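PDB 2RIH: conserved protein with 2 CBS domains from Pyrobaculum aerophilum, which binds AMP through its paired CBS domains, which form a Bateman module, and so probably acts as a sensor of adenine nucleotides. Local coordinates for residues E20-R25 with D68-M74. Residues are numbered along the deposited sequence; the frame is centred on the assembly and turned at random.
Sequences ETATIR and DLDGPAM
Asp70 OD1 is held by three groups: Arg25 NE donates to it at 3.0 Å, a water shared with Thr23 OG1 donates a second hydrogen bond, and Arg66 of the second subunit adds a salt bridge. Arg25 NH2 reaches Asp70 OD2 at 3.1 Å, making a side-on, two-nitrogen grip, but the guanidinium and carboxylate planes are turned 44° apart and both oxygens are met from above the carboxylate plane. Arginine suits this place because its long chain, bent at chi3 (-49°), also lays a guanidinium face over Leu69 CB, while NH1 bonds Val63 O of the second subunit. Replacing Arg25 by alanine would remove both gripping nitrogens and is likely to leave Asp70 relying on Arg66 of the second subunit for its charge pairing. Backbone bonds pin the 68-74 loop to the start of helix 24-34: Ile24 N donates to Gly71 O at 2.9 Å, and Ala73 N to Ala22 O. Thr23 suits the N-cap because its side chain caps a backbone N of that helix; its backbone forms a single beta bridge with Pro72. Branched Ile24 serves two apolar neighbours, CG2 meeting Leu69 CG and CG1 Ala73 CB. Unbranched Met74, bent at chi2 and chi3, sets CE against Glu20 CB. Charge pairing thus ties this loop to helix 24-34 and the dimer partner.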
ATOM      1  N   GLU A  20      -2.649  18.344 -13.182  1.00 28.22           N
ATOM      2  CA  GLU A  20      -1.298  17.896 -13.527  1.00 27.90           C
ATOM      3  C   GLU A  20      -0.152  18.811 -13.072  1.00 27.89           C
ATOM      4  O   GLU A  20       1.003  18.388 -13.077  1.00 29.37           O
ATOM      5  CB  GLU A  20      -1.200  17.666 -15.042  1.00 29.32           C
ATOM      6  CG  GLU A  20      -1.544  18.874 -15.914  1.00 30.31           C
ATOM      7  CD  GLU A  20      -1.323  18.596 -17.385  1.00 29.55           C
ATOM      8  OE1 GLU A  20      -2.251  18.805 -18.180  1.00 29.33           O
ATOM      9  OE2 GLU A  20      -0.218  18.151 -17.747  1.00 32.82           O
ATOM     10  N   THR A  21      -0.477  20.049 -12.699  1.00 27.95           N
ATOM     11  CA  THR A  21       0.488  21.030 -12.185  1.00 27.62           C
ATOM     12  C   THR A  21       0.716  20.920 -10.672  1.00 28.50           C
ATOM     13  O   THR A  21       1.530  21.661 -10.110  1.00 28.33           O
ATOM     14  CB  THR A  21      -0.011  22.466 -12.459  1.00 27.73           C
ATOM     15  OG1 THR A  21      -1.380  22.569 -12.049  1.00 28.98           O
ATOM     16  CG2 THR A  21       0.093  22.815 -13.940  1.00 27.16           C
ATOM     17  N   ALA A  22      -0.008  20.012 -10.014  1.00 27.12           N
ATOM     18  CA  ALA A  22       0.096  19.835  -8.565  1.00 26.18           C
ATOM     19  C   ALA A  22       1.535  19.596  -8.094  1.00 25.75           C
ATOM     20  O   ALA A  22       2.357  18.998  -8.800  1.00 23.53           O
ATOM     21  CB  ALA A  22      -0.804  18.674  -8.107  1.00 26.31           C
ATOM     22  N   THR A  23       1.835  20.061  -6.887  1.00 25.16           N
ATOM     23  CA  THR A  23       3.128  19.790  -6.286  1.00 24.79           C
ATOM     24  C   THR A  23       3.060  18.447  -5.579  1.00 22.99           C
ATOM     25  O   THR A  23       1.979  17.911  -5.355  1.00 22.68           O
ATOM     26  CB  THR A  23       3.548  20.872  -5.280  1.00 25.48           C
ATOM     27  OG1 THR A  23       2.693  20.827  -4.127  1.00 25.63           O
ATOM     28  CG2 THR A  23       3.512  22.257  -5.933  1.00 23.74           C
ATOM     29  N   ILE A  24       4.223  17.928  -5.215  1.00 21.44           N
ATOM     30  CA  ILE A  24       4.313  16.662  -4.501  1.00 22.62           C
ATOM     31  C   ILE A  24       3.596  16.713  -3.149  1.00 20.97           C
ATOM     32  O   ILE A  24       2.896  15.771  -2.785  1.00 17.64           O
ATOM     33  CB  ILE A  24       5.788  16.230  -4.284  1.00 21.50           C
ATOM     34  CG1 ILE A  24       6.469  15.953  -5.635  1.00 20.15           C
ATOM     35  CG2 ILE A  24       5.845  15.001  -3.353  1.00 21.78           C
ATOM     36  CD1 ILE A  24       7.943  15.758  -5.530  1.00 18.81           C
ATOM     37  N   ARG A  25       3.784  17.799  -2.408  1.00 22.43           N
ATOM     38  CA  ARG A  25       3.154  17.937  -1.095  1.00 24.97           C
ATOM     39  C   ARG A  25       1.644  18.154  -1.193  1.00 24.12           C
ATOM     40  O   ARG A  25       0.909  17.762  -0.287  1.00 24.07           O
ATOM     41  CB  ARG A  25       3.785  19.080  -0.282  1.00 26.63           C
ATOM     42  CG  ARG A  25       3.561  18.918   1.225  1.00 26.12           C
ATOM     43  CD  ARG A  25       4.221  19.997   2.052  1.00 27.16           C
ATOM     44  NE  ARG A  25       5.623  20.217   1.702  1.00 26.47           N
ATOM     45  CZ  ARG A  25       6.677  19.591   2.232  1.00 27.61           C
ATOM     46  NH1 ARG A  25       6.536  18.655   3.158  1.00 26.61           N
ATOM     47  NH2 ARG A  25       7.898  19.909   1.823  1.00 27.99           N
ATOM     48  N   ASP A  68      12.823  18.068  -3.672  1.00 25.49           N
ATOM     49  CA  ASP A  68      12.041  19.198  -3.236  1.00 25.58           C
ATOM     50  C   ASP A  68      10.575  18.762  -3.290  1.00 25.24           C
ATOM     51  O   ASP A  68       9.975  18.676  -4.364  1.00 24.94           O
ATOM     52  CB  ASP A  68      12.304  20.407  -4.139  1.00 26.33           C
ATOM     53  CG  ASP A  68      11.593  21.662  -3.669  1.00 26.89           C
ATOM     54  OD1 ASP A  68      11.834  22.717  -4.289  1.00 30.64           O
ATOM     55  OD2 ASP A  68      10.810  21.615  -2.690  1.00 24.93           O
ATOM     56  N   LEU A  69      10.025  18.479  -2.113  1.00 25.64           N
ATOM     57  CA  LEU A  69       8.642  18.006  -1.957  1.00 25.41           C
ATOM     58  C   LEU A  69       7.597  19.088  -2.265  1.00 23.75           C
ATOM     59  O   LEU A  69       6.411  18.798  -2.375  1.00 21.57           O
ATOM     60  CB  LEU A  69       8.444  17.448  -0.541  1.00 25.94           C
ATOM     61  CG  LEU A  69       8.741  15.964  -0.240  1.00 27.36           C
ATOM     62  CD1 LEU A  69       9.689  15.294  -1.211  1.00 28.24           C
ATOM     63  CD2 LEU A  69       9.225  15.818   1.214  1.00 26.43           C
ATOM     64  N   ASP A  70       8.038  20.333  -2.400  1.00 22.78           N
ATOM     65  CA  ASP A  70       7.173  21.412  -2.886  1.00 24.24           C
ATOM     66  C   ASP A  70       7.401  21.712  -4.371  1.00 23.62           C
ATOM     67  O   ASP A  70       6.892  22.695  -4.894  1.00 25.67           O
ATOM     68  CB  ASP A  70       7.375  22.667  -2.042  1.00 24.04           C
ATOM     69  CG  ASP A  70       6.865  22.494  -0.638  1.00 22.97           C
ATOM     70  OD1 ASP A  70       5.655  22.256  -0.474  1.00 24.03           O
ATOM     71  OD2 ASP A  70       7.673  22.586   0.298  1.00 26.31           O
ATOM     72  N   GLY A  71       8.164  20.856  -5.040  1.00 24.78           N
ATOM     73  CA  GLY A  71       8.297  20.901  -6.490  1.00 25.67           C
ATOM     74  C   GLY A  71       7.162  20.121  -7.152  1.00 25.57           C
ATOM     75  O   GLY A  71       6.327  19.523  -6.469  1.00 22.49           O
ATOM     76  N   PRO A  72       7.114  20.134  -8.491  1.00 27.66           N
ATOM     77  CA  PRO A  72       6.058  19.438  -9.217  1.00 26.80           C
ATOM     78  C   PRO A  72       5.989  17.928  -8.952  1.00 27.35           C
ATOM     79  O   PRO A  72       7.028  17.266  -8.787  1.00 26.76           O
ATOM     80  CB  PRO A  72       6.398  19.719 -10.688  1.00 27.75           C
ATOM     81  CG  PRO A  72       7.818  20.121 -10.697  1.00 28.81           C
ATOM     82  CD  PRO A  72       8.045  20.822  -9.403  1.00 28.68           C
ATOM     83  N   ALA A  73       4.760  17.404  -8.920  1.00 27.00           N
ATOM     84  CA  ALA A  73       4.512  15.969  -8.755  1.00 26.46           C
ATOM     85  C   ALA A  73       4.627  15.203 -10.062  1.00 25.33           C
ATOM     86  O   ALA A  73       4.948  14.022 -10.045  1.00 25.64           O
ATOM     87  CB  ALA A  73       3.138  15.720  -8.130  1.00 26.12           C
ATOM     88  N   MET A  74       4.363  15.855 -11.195  1.00 26.06           N
ATOM     89  CA  MET A  74       4.382  15.149 -12.486  1.00 26.11           C
ATOM     90  C   MET A  74       5.671  14.357 -12.755  1.00 25.48           C
ATOM     91  O   MET A  74       5.592  13.213 -13.212  1.00 26.90           O
ATOM     92  CB  MET A  74       4.058  16.088 -13.662  1.00 25.87           C
ATOM     93  CG  MET A  74       3.923  15.363 -15.018  1.00 26.29           C
ATOM     94  SD  MET A  74       2.657  14.061 -15.051  1.00 27.80           S
ATOM     95  CE  MET A  74       1.195  15.071 -15.277  1.00 24.13           C
TER
HETATM   96  O   HOH W   1       3.191  18.470 -11.353  1.00 22.86           O
HETATM   97  O   HOH W   2       3.618  22.390  -2.150  1.00 27.33           O